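Local coordinates for protein Sqt1 (Chaetomium thermophilum, PDB 4ZOY) that probably acts as a dedicated WD40-repeat chaperone that captures a newly made ribosomal protein during translation and serves ribosome biogenesis, at residues R359-A370 / R405-P416; S7-K15 / K46-A55. One frame throughout, in Å; residues are numbered along the deposited sequence.

Contact 1. Residues R359-A370 / R405-P416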
loop_
_atom_site.group_PDB
_atom_site.type_symbol
_atom_site.label_atom_id
_atom_site.label_comp_id
_atom_site.label_asym_id
_atom_site.label_seq_id
_atom_site.Cartn_x
_atom_site.Cartn_y
_atom_site.Cartn_z
ATOM N N ARG A 359 21.311 -10.955 6.738
ATOM C CA ARG A 359 22.044 -12.162 6.349
ATOM C C ARG A 359 22.009 -12.389 4.840
ATOM O O ARG A 359 21.737 -13.496 4.371
ATOM C CB ARG A 359 21.480 -13.377 7.084
ATOM C CG ARG A 359 21.535 -13.257 8.597
ATOM C CD ARG A 359 20.851 -14.436 9.272
ATOM N NE ARG A 359 21.313 -15.678 8.680
ATOM C CZ ARG A 359 20.552 -16.570 8.049
ATOM N NH1 ARG A 359 19.231 -16.434 7.942
ATOM N NH2 ARG A 359 21.132 -17.640 7.543
ATOM N N SER A 360 22.301 -11.333 4.090
ATOM C CA SER A 360 22.301 -11.380 2.626
ATOM C C SER A 360 20.963 -11.866 2.084
ATOM O O SER A 360 20.903 -12.507 1.035
ATOM C CB SER A 360 23.446 -12.263 2.111
ATOM O OG SER A 360 23.636 -12.067 0.717
ATOM N N PHE A 361 19.895 -11.531 2.802
ATOM C CA PHE A 361 18.545 -11.884 2.380
ATOM C C PHE A 361 18.402 -13.395 2.198
ATOM O O PHE A 361 17.674 -13.879 1.311
ATOM C CB PHE A 361 18.166 -11.096 1.128
ATOM C CG PHE A 361 17.973 -9.630 1.406
ATOM C CD1 PHE A 361 19.064 -8.784 1.505
ATOM C CD2 PHE A 361 16.700 -9.113 1.618
ATOM C CE1 PHE A 361 18.893 -7.432 1.805
ATOM C CE2 PHE A 361 16.520 -7.773 1.916
ATOM C CZ PHE A 361 17.617 -6.932 2.012
ATOM N N ALA A 362 19.073 -14.136 3.078
ATOM C CA ALA A 362 18.860 -15.579 3.165
ATOM C C ALA A 362 17.391 -15.870 3.420
ATOM O O ALA A 362 16.687 -15.086 4.061
ATOM C CB ALA A 362 19.705 -16.191 4.270
ATOM N N LEU A 363 16.926 -17.003 2.921
ATOM C CA LEU A 363 15.538 -17.387 3.116
ATOM C C LEU A 363 15.288 -17.850 4.540
ATOM O O LEU A 363 15.959 -18.761 5.043
ATOM C CB LEU A 363 15.152 -18.488 2.133
ATOM C CG LEU A 363 13.718 -19.014 2.196
ATOM C CD1 LEU A 363 12.747 -17.897 1.858
ATOM C CD2 LEU A 363 13.593 -20.137 1.183
ATOM N N ARG A 364 14.348 -17.189 5.208
ATOM C CA ARG A 364 13.955 -17.570 6.556
ATOM C C ARG A 364 12.818 -18.583 6.511
ATOM O O ARG A 364 12.819 -19.568 7.232
ATOM C CB ARG A 364 13.528 -16.335 7.354
ATOM C CG ARG A 364 13.436 -16.574 8.845
ATOM C CD ARG A 364 12.852 -15.356 9.560
ATOM N NE ARG A 364 12.835 -15.546 11.006
ATOM C CZ ARG A 364 13.758 -15.064 11.831
ATOM N NH1 ARG A 364 14.769 -14.346 11.358
ATOM N NH2 ARG A 364 13.667 -15.293 13.132
ATOM N N ARG A 365 11.845 -18.323 5.657
ATOM C CA ARG A 365 10.692 -19.197 5.550
ATOM C C ARG A 365 9.971 -18.972 4.238
ATOM O O ARG A 365 9.788 -17.837 3.795
ATOM C CB ARG A 365 9.728 -18.967 6.718
ATOM C CG ARG A 365 8.648 -20.037 6.840
ATOM C CD ARG A 365 8.066 -20.072 8.243
ATOM N NE ARG A 365 7.342 -21.314 8.498
ATOM C CZ ARG A 365 6.944 -21.709 9.703
ATOM N NH1 ARG A 365 7.202 -20.956 10.767
ATOM N NH2 ARG A 365 6.292 -22.858 9.843
ATOM N N HIS A 366 9.560 -20.068 3.611
ATOM C CA HIS A 366 8.729 -20.023 2.425
ATOM C C HIS A 366 7.372 -20.594 2.810
ATOM O O HIS A 366 7.224 -21.808 2.975
ATOM C CB HIS A 366 9.373 -20.825 1.290
ATOM C CG HIS A 366 8.678 -20.688 -0.030
ATOM N ND1 HIS A 366 9.013 -21.465 -1.119
ATOM C CD2 HIS A 366 7.691 -19.859 -0.450
ATOM C CE1 HIS A 366 8.252 -21.132 -2.146
ATOM N NE2 HIS A 366 7.445 -20.154 -1.770
ATOM N N LEU A 367 6.399 -19.711 2.994
ATOM C CA LEU A 367 5.045 -20.117 3.378
ATOM C C LEU A 367 4.236 -20.426 2.128
ATOM O O LEU A 367 3.528 -19.566 1.586
ATOM C CB LEU A 367 4.358 -19.024 4.206
ATOM C CG LEU A 367 4.980 -18.674 5.554
ATOM C CD1 LEU A 367 4.321 -17.427 6.128
ATOM C CD2 LEU A 367 4.854 -19.839 6.527
ATOM N N ARG A 368 4.361 -21.656 1.645
ATOM C CA ARG A 368 3.624 -22.072 0.464
ATOM C C ARG A 368 2.150 -22.207 0.816
ATOM O O ARG A 368 1.807 -22.693 1.885
ATOM C CB ARG A 368 4.158 -23.400 -0.092
ATOM C CG ARG A 368 5.657 -23.412 -0.373
ATOM C CD ARG A 368 6.130 -24.850 -0.608
ATOM N NE ARG A 368 7.583 -24.957 -0.744
ATOM C CZ ARG A 368 8.216 -25.057 -1.908
ATOM N NH1 ARG A 368 7.525 -25.057 -3.039
ATOM N NH2 ARG A 368 9.542 -25.157 -1.945
ATOM N N GLY A 369 1.283 -21.751 -0.073
ATOM C CA GLY A 369 -0.146 -21.870 0.168
ATOM C C GLY A 369 -0.670 -21.009 1.304
ATOM O O GLY A 369 -1.682 -21.331 1.928
ATOM N N ALA A 370 0.019 -19.904 1.585
ATOM C CA ALA A 370 -0.448 -18.941 2.572
ATOM C C ALA A 370 -1.865 -18.479 2.245
ATOM O O ALA A 370 -2.677 -18.261 3.148
ATOM C CB ALA A 370 0.499 -17.740 2.633
ATOM N N ARG A 405 -5.235 -13.279 6.880
ATOM C CA ARG A 405 -4.497 -14.089 7.837
ATOM C C ARG A 405 -3.457 -13.273 8.572
ATOM O O ARG A 405 -3.026 -12.228 8.097
ATOM C CB ARG A 405 -3.836 -15.283 7.137
ATOM C CG ARG A 405 -4.840 -16.307 6.622
ATOM C CD ARG A 405 -4.224 -17.623 6.181
ATOM N NE ARG A 405 -5.306 -18.574 5.922
ATOM C CZ ARG A 405 -5.882 -18.736 4.738
ATOM N NH1 ARG A 405 -5.462 -18.056 3.682
ATOM N NH2 ARG A 405 -6.892 -19.595 4.603
ATOM N N ARG A 406 -3.060 -13.749 9.748
ATOM C CA ARG A 406 -1.955 -13.104 10.428
ATOM C C ARG A 406 -0.949 -14.161 10.822
ATOM O O ARG A 406 -1.313 -15.267 11.251
ATOM C CB ARG A 406 -2.410 -12.316 11.630
ATOM C CG ARG A 406 -1.223 -11.557 12.216
ATOM C CD ARG A 406 -1.668 -10.569 13.189
ATOM N NE ARG A 406 -2.431 -9.488 12.595
ATOM C CZ ARG A 406 -3.218 -8.689 13.303
ATOM N NH1 ARG A 406 -3.370 -8.906 14.611
ATOM N NH2 ARG A 406 -3.851 -7.692 12.731
ATOM N N TRP A 407 0.318 -13.804 10.654
ATOM C CA TRP A 407 1.425 -14.733 10.747
ATOM C C TRP A 407 2.437 -14.257 11.762
ATOM O O TRP A 407 2.723 -13.058 11.855
ATOM C CB TRP A 407 2.119 -14.886 9.396
ATOM C CG TRP A 407 1.193 -15.154 8.264
ATOM C CD1 TRP A 407 0.586 -14.234 7.465
ATOM C CD2 TRP A 407 0.779 -16.436 7.797
ATOM N NE1 TRP A 407 -0.184 -14.867 6.523
ATOM C CE2 TRP A 407 -0.092 -16.220 6.711
ATOM C CE3 TRP A 407 1.044 -17.749 8.202
ATOM C CZ2 TRP A 407 -0.687 -17.264 6.017
ATOM C CZ3 TRP A 407 0.456 -18.785 7.512
ATOM C CH2 TRP A 407 -0.400 -18.538 6.431
ATOM N N ASP A 408 2.965 -15.219 12.509
ATOM C CA ASP A 408 4.100 -15.033 13.404
ATOM C C ASP A 408 5.346 -15.464 12.639
ATOM O O ASP A 408 5.516 -16.644 12.334
ATOM C CB ASP A 408 3.868 -15.866 14.681
ATOM C CG ASP A 408 5.099 -16.010 15.564
ATOM O OD1 ASP A 408 6.136 -15.353 15.348
ATOM O OD2 ASP A 408 4.988 -16.813 16.517
ATOM N N LEU A 409 6.219 -14.508 12.328
ATOM C CA LEU A 409 7.351 -14.780 11.444
ATOM C C LEU A 409 8.649 -15.079 12.190
ATOM O O LEU A 409 9.719 -15.066 11.588
ATOM C CB LEU A 409 7.576 -13.601 10.489
ATOM C CG LEU A 409 6.398 -13.255 9.565
ATOM C CD1 LEU A 409 6.821 -12.172 8.586
ATOM C CD2 LEU A 409 5.868 -14.479 8.822
ATOM N N ARG A 410 8.568 -15.345 13.489
ATOM C CA ARG A 410 9.793 -15.654 14.234
ATOM C C ARG A 410 10.424 -16.977 13.809
ATOM O O ARG A 410 11.641 -17.128 13.879
ATOM C CB ARG A 410 9.519 -15.681 15.740
ATOM C CG ARG A 410 9.208 -14.322 16.321
ATOM C CD ARG A 410 8.791 -14.450 17.776
ATOM N NE ARG A 410 7.577 -15.250 17.919
ATOM C CZ ARG A 410 7.110 -15.716 19.075
ATOM N NH1 ARG A 410 7.761 -15.479 20.207
ATOM N NH2 ARG A 410 5.992 -16.428 19.101
ATOM N N GLY A 411 9.599 -17.932 13.394
ATOM C CA GLY A 411 10.086 -19.245 12.992
ATOM C C GLY A 411 10.900 -19.262 11.711
ATOM O O GLY A 411 10.962 -18.268 10.984
ATOM N N GLY A 412 11.534 -20.397 11.432
ATOM C CA GLY A 412 12.297 -20.555 10.206
ATOM C C GLY A 412 13.799 -20.583 10.421
ATOM O O GLY A 412 14.278 -20.596 11.555
ATOM N N THR A 413 14.543 -20.587 9.317
ATOM C CA THR A 413 16.002 -20.632 9.364
ATOM C C THR A 413 16.570 -19.230 9.540
ATOM O O THR A 413 16.615 -18.445 8.590
ATOM C CB THR A 413 16.583 -21.282 8.092
ATOM O OG1 THR A 413 15.973 -20.702 6.931
ATOM C CG2 THR A 413 16.315 -22.775 8.089
ATOM N N ALA A 414 17.020 -18.923 10.755
ATOM C CA ALA A 414 17.420 -17.561 11.103
ATOM C C ALA A 414 18.925 -17.433 11.320
ATOM O O ALA A 414 19.397 -16.445 11.885
ATOM C CB ALA A 414 16.670 -17.096 12.348
ATOM N N GLY A 415 19.675 -18.433 10.864
ATOM C CA GLY A 415 21.124 -18.399 10.960
ATOM C C GLY A 415 21.638 -18.667 12.362
ATOM O O GLY A 415 21.176 -19.595 13.028
ATOM N N PRO A 416 22.604 -17.850 12.817
ATOM C CA PRO A 416 23.248 -17.999 14.130
ATOM C C PRO A 416 22.260 -18.039 15.292
ATOM O O PRO A 416 22.028 -16.994 15.894
ATOM C CB PRO A 416 24.140 -16.754 14.224
ATOM C CG PRO A 416 24.392 -16.357 12.808
ATOM C CD PRO A 416 23.132 -16.693 12.072
HETATM O O HOH W 1 6.869 -18.177 10.442
#
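Arg364 and Thr413 bring the two backbones closest, with CA atoms 4.6 Å apart, and Thr413 N donates to Arg364 O at 2.9 Å. Thr413 OG1 adds a second bond, given to Leu363 O at 2.7 Å on a lone pair in the carbonyl plane.

The Arg364 chain is extended, with CG anti to the backbone N (chi1 -166°). It runs into the loop after strand 404-408. There NH2 donates to Arg410 O at 2.8 Å, nearly straight at 166° and close to the guanidinium plane. NE adds weak bonds to Leu409 O and Gly411 O. Ala414 CB lies over one guanidinium face. NH1 forms a salt bridge with Asp356, which also pairs with Arg359. A leucine here would probably cost Arg410 O its donor and Asp356 one of its two arginines, and let the loop shift.

Nearer the strand, Leu367 CD1 sits over the face of Trp407, 4.2 Å from the six-membered ring centroid. Ala370 CB meets Trp407 CZ2 at 3.6 Å. The indole NE1 is hydrogen-bonded to Ser397.

Trp407 and Asp408 are probably the Trp-Asp pair of a WD40 repeat; Trp407 packs on the preceding blade's outer strand, as expected in a beta-propeller.

Contact 2. Residues S7-K15 / K46-A55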
loop_
_atom_site.group_PDB
_atom_site.type_symbol
_atom_site.label_atom_id
_atom_site.label_comp_id
_atom_site.label_asym_id
_atom_site.label_seq_id
_atom_site.Cartn_x
_atom_site.Cartn_y
_atom_site.Cartn_z
ATOM N N SER A 7 -16.726 -11.690 10.648
ATOM C CA SER A 7 -16.859 -10.246 10.731
ATOM C C SER A 7 -17.758 -9.802 11.881
ATOM O O SER A 7 -18.684 -10.513 12.270
ATOM C CB SER A 7 -17.384 -9.672 9.410
ATOM O OG SER A 7 -18.723 -10.078 9.172
ATOM N N ILE A 8 -17.474 -8.619 12.412
ATOM C CA ILE A 8 -18.279 -8.026 13.481
ATOM C C ILE A 8 -19.114 -6.862 12.949
ATOM O O ILE A 8 -19.981 -6.334 13.644
ATOM C CB ILE A 8 -17.405 -7.526 14.671
ATOM C CG1 ILE A 8 -16.445 -6.415 14.226
ATOM C CG2 ILE A 8 -16.655 -8.678 15.320
ATOM C CD1 ILE A 8 -15.662 -5.778 15.366
ATOM N N ALA A 9 -18.837 -6.461 11.710
ATOM C CA ALA A 9 -19.603 -5.426 11.031
ATOM C C ALA A 9 -19.302 -5.501 9.553
ATOM O O ALA A 9 -18.326 -6.120 9.126
ATOM C CB ALA A 9 -19.273 -4.030 11.565
ATOM N N TYR A 10 -20.161 -4.879 8.759
ATOM C CA TYR A 10 -19.981 -4.886 7.325
ATOM C C TYR A 10 -20.575 -3.644 6.709
ATOM O O TYR A 10 -21.377 -2.936 7.329
ATOM C CB TYR A 10 -20.617 -6.133 6.701
ATOM C CG TYR A 10 -22.129 -6.120 6.714
ATOM C CD1 TYR A 10 -22.832 -6.421 7.866
ATOM C CD2 TYR A 10 -22.846 -5.822 5.566
ATOM C CE1 TYR A 10 -24.222 -6.412 7.880
ATOM C CE2 TYR A 10 -24.229 -5.818 5.569
ATOM C CZ TYR A 10 -24.908 -6.112 6.732
ATOM O OH TYR A 10 -26.290 -6.101 6.737
ATOM N N PHE A 11 -20.160 -3.369 5.480
ATOM C CA PHE A 11 -20.774 -2.316 4.693
ATOM C C PHE A 11 -20.939 -2.826 3.278
ATOM O O PHE A 11 -19.965 -3.222 2.638
ATOM C CB PHE A 11 -19.934 -1.043 4.721
ATOM C CG PHE A 11 -20.412 0.010 3.770
ATOM C CD1 PHE A 11 -21.654 0.605 3.943
ATOM C CD2 PHE A 11 -19.625 0.412 2.704
ATOM C CE1 PHE A 11 -22.098 1.576 3.060
ATOM C CE2 PHE A 11 -20.060 1.383 1.823
ATOM C CZ PHE A 11 -21.300 1.971 2.003
ATOM N N ASP A 12 -22.176 -2.838 2.784
ATOM C CA ASP A 12 -22.443 -3.410 1.476
ATOM C C ASP A 12 -22.906 -2.371 0.453
ATOM O O ASP A 12 -23.429 -2.740 -0.599
ATOM C CB ASP A 12 -23.487 -4.527 1.597
ATOM C CG ASP A 12 -24.851 -4.000 1.988
ATOM O OD1 ASP A 12 -24.921 -3.141 2.892
ATOM O OD2 ASP A 12 -25.851 -4.429 1.375
ATOM N N GLY A 13 -22.684 -1.089 0.742
ATOM C CA GLY A 13 -23.128 -0.017 -0.139
ATOM C C GLY A 13 -22.525 0.034 -1.534
ATOM O O GLY A 13 -23.185 0.445 -2.486
ATOM N N HIS A 14 -21.263 -0.357 -1.675
ATOM C CA HIS A 14 -20.653 -0.384 -3.003
ATOM C C HIS A 14 -21.400 -1.349 -3.915
ATOM O O HIS A 14 -21.786 -2.433 -3.494
ATOM C CB HIS A 14 -19.176 -0.791 -2.920
ATOM C CG HIS A 14 -18.308 0.209 -2.224
ATOM N ND1 HIS A 14 -17.729 1.275 -2.883
ATOM C CD2 HIS A 14 -17.904 0.301 -0.935
ATOM C CE1 HIS A 14 -17.013 1.982 -2.029
ATOM N NE2 HIS A 14 -17.097 1.410 -0.838
ATOM N N LYS A 15 -21.602 -0.966 -5.172
ATOM C CA LYS A 15 -22.344 -1.834 -6.082
ATOM C C LYS A 15 -21.452 -2.874 -6.738
ATOM O O LYS A 15 -21.925 -3.904 -7.217
ATOM C CB LYS A 15 -23.053 -1.014 -7.158
ATOM C CG LYS A 15 -24.083 -0.049 -6.600
ATOM C CD LYS A 15 -24.782 0.716 -7.709
ATOM C CE LYS A 15 -25.843 1.643 -7.148
ATOM N NZ LYS A 15 -26.507 2.412 -8.234
ATOM N N LYS A 46 -17.334 5.197 -7.009
ATOM C CA LYS A 46 -18.017 5.638 -5.814
ATOM C C LYS A 46 -17.142 5.370 -4.608
ATOM O O LYS A 46 -16.481 4.326 -4.522
ATOM C CB LYS A 46 -19.358 4.920 -5.652
ATOM C CG LYS A 46 -20.170 5.338 -4.440
ATOM C CD LYS A 46 -20.876 6.656 -4.686
ATOM C CE LYS A 46 -21.909 6.936 -3.611
ATOM N NZ LYS A 46 -22.699 8.169 -3.911
ATOM N N GLY A 47 -17.162 6.304 -3.669
ATOM C CA GLY A 47 -16.460 6.119 -2.422
ATOM C C GLY A 47 -17.350 6.442 -1.244
ATOM O O GLY A 47 -18.373 7.123 -1.381
ATOM N N TYR A 48 -16.952 5.960 -0.078
ATOM C CA TYR A 48 -17.662 6.224 1.158
ATOM C C TYR A 48 -16.682 6.467 2.288
ATOM O O TYR A 48 -15.557 5.956 2.264
ATOM C CB TYR A 48 -18.579 5.057 1.522
ATOM C CG TYR A 48 -19.735 4.849 0.578
ATOM C CD1 TYR A 48 -20.900 5.599 0.710
ATOM C CD2 TYR A 48 -19.668 3.903 -0.434
ATOM C CE1 TYR A 48 -21.969 5.409 -0.154
ATOM C CE2 TYR A 48 -20.734 3.702 -1.305
ATOM C CZ TYR A 48 -21.878 4.461 -1.153
ATOM O OH TYR A 48 -22.941 4.271 -2.009
ATOM N N VAL A 49 -17.096 7.247 3.278
ATOM C CA VAL A 49 -16.354 7.309 4.522
ATOM C C VAL A 49 -17.186 6.645 5.601
ATOM O O VAL A 49 -18.385 6.912 5.727
ATOM C CB VAL A 49 -16.004 8.746 4.934
ATOM C CG1 VAL A 49 -15.183 8.729 6.220
ATOM C CG2 VAL A 49 -15.245 9.440 3.813
ATOM N N LEU A 50 -16.550 5.771 6.370
ATOM C CA LEU A 50 -17.225 5.008 7.406
ATOM C C LEU A 50 -16.662 5.348 8.769
ATOM O O LEU A 50 -15.503 5.753 8.880
ATOM C CB LEU A 50 -17.076 3.511 7.155
ATOM C CG LEU A 50 -17.420 3.015 5.754
ATOM C CD1 LEU A 50 -17.006 1.575 5.575
ATOM C CD2 LEU A 50 -18.913 3.160 5.491
ATOM N N ASP A 51 -17.492 5.185 9.798
ATOM C CA ASP A 51 -17.069 5.276 11.188
ATOM C C ASP A 51 -17.238 3.903 11.828
ATOM O O ASP A 51 -18.351 3.498 12.172
ATOM C CB ASP A 51 -17.881 6.333 11.943
ATOM C CG ASP A 51 -17.350 6.593 13.341
ATOM O OD1 ASP A 51 -16.601 5.749 13.872
ATOM O OD2 ASP A 51 -17.691 7.648 13.915
ATOM N N ILE A 52 -16.124 3.201 11.992
ATOM C CA ILE A 52 -16.115 1.799 12.395
ATOM C C ILE A 52 -16.358 1.651 13.913
ATOM O O ILE A 52 -16.625 0.558 14.416
ATOM C CB ILE A 52 -14.770 1.133 11.927
ATOM C CG1 ILE A 52 -14.928 0.536 10.524
ATOM C CG2 ILE A 52 -14.281 0.029 12.853
ATOM C CD1 ILE A 52 -15.289 1.514 9.457
ATOM N N SER A 53 -16.329 2.761 14.640
ATOM C CA SER A 53 -16.578 2.709 16.080
ATOM C C SER A 53 -18.013 2.258 16.375
ATOM O O SER A 53 -18.328 1.848 17.489
ATOM C CB SER A 53 -16.306 4.065 16.727
ATOM O OG SER A 53 -17.290 5.013 16.360
ATOM N N ALA A 54 -18.872 2.320 15.362
ATOM C CA ALA A 54 -20.253 1.863 15.490
ATOM C C ALA A 54 -20.347 0.338 15.523
ATOM O O ALA A 54 -21.412 -0.216 15.793
ATOM C CB ALA A 54 -21.098 2.418 14.351
ATOM N N ALA A 55 -19.235 -0.338 15.243
ATOM C CA ALA A 55 -19.208 -1.797 15.239
ATOM C C ALA A 55 -19.220 -2.352 16.659
ATOM O O ALA A 55 -18.222 -2.268 17.374
ATOM C CB ALA A 55 -17.985 -2.307 14.481
HETATM O O HOH W 2 -23.012 2.704 -4.128
#
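Phe11 and Tyr48 meet at the middle of this contact, where strand 9-11 passes beside strand 45-51. No hydrogen bond runs directly between the segments.

The Phe11 side chain leaves the backbone with CG anti to N (chi1 172°), which carries the ring toward strand 45-51. Its CB touches Leu50 CD1 at 4.0 Å. From CG outward, Leu50 CD2 lies over one face of the ring, 3.9 Å from the ring centroid and only 11° off the normal. This is a CH-pi contact over the ring centre, and CD1 and CD2 of Phe11 share it. Gly13 N sits over the opposite face, so the ring is held between Leu50 and the loop that follows its own strand. Further out, Phe11 CE2 comes to 3.4 Å from Tyr48 CD2. The tip, CZ, points at the centre of the Tyr48 face. The two rings form a T-shaped pair, their planes at 73°.

Strand 9-11 is the outer strand of the blade built from strands 457-461, 468-473 and 478-482. The N-terminal end of the chain thus completes the last blade. This is the closure often called Velcro in beta-propellers, and here the closing strand packs on the first blade.

Tyr48 in turn presents its own edge to the face of His14, centroids 5.1 Å apart, with the planes almost perpendicular. His14 CE1 reaches Lys46 O at 3.5 Å, near the ring plane, while NE2 is bonded to Thr33. Tyr48 OH gives no direct bond to Gly13 O. Water 2 joins them, accepting from OH at 2.6 Å and donating to Gly13 O. At the other end of strand 9-11, Ala9 CB rests on Ala55 CB at 3.6 Å.

Contacts 1 and 2 are both joints between neighbouring blades of the propeller. Contact 1 joins the blade spanning residues 331-367 to that spanning residues 376-445. Contact 2 joins the blade completed by strand 9-11 to that spanning residues 18-85. The two contacts share no blade and do not touch. Their centres are 34 Å apart and their nearest atoms about 12 Å. Each centre lies 20 to 21 Å from the centre of the chain. The plan is similar: an outer strand meets the third strand of the next blade. Leu50-Asp51 matches Trp407-Asp408 in place, and both aspartates form Asx turns. Contact 1 adds polar bonds between the segments; contact 2 relies on aromatic and apolar packing.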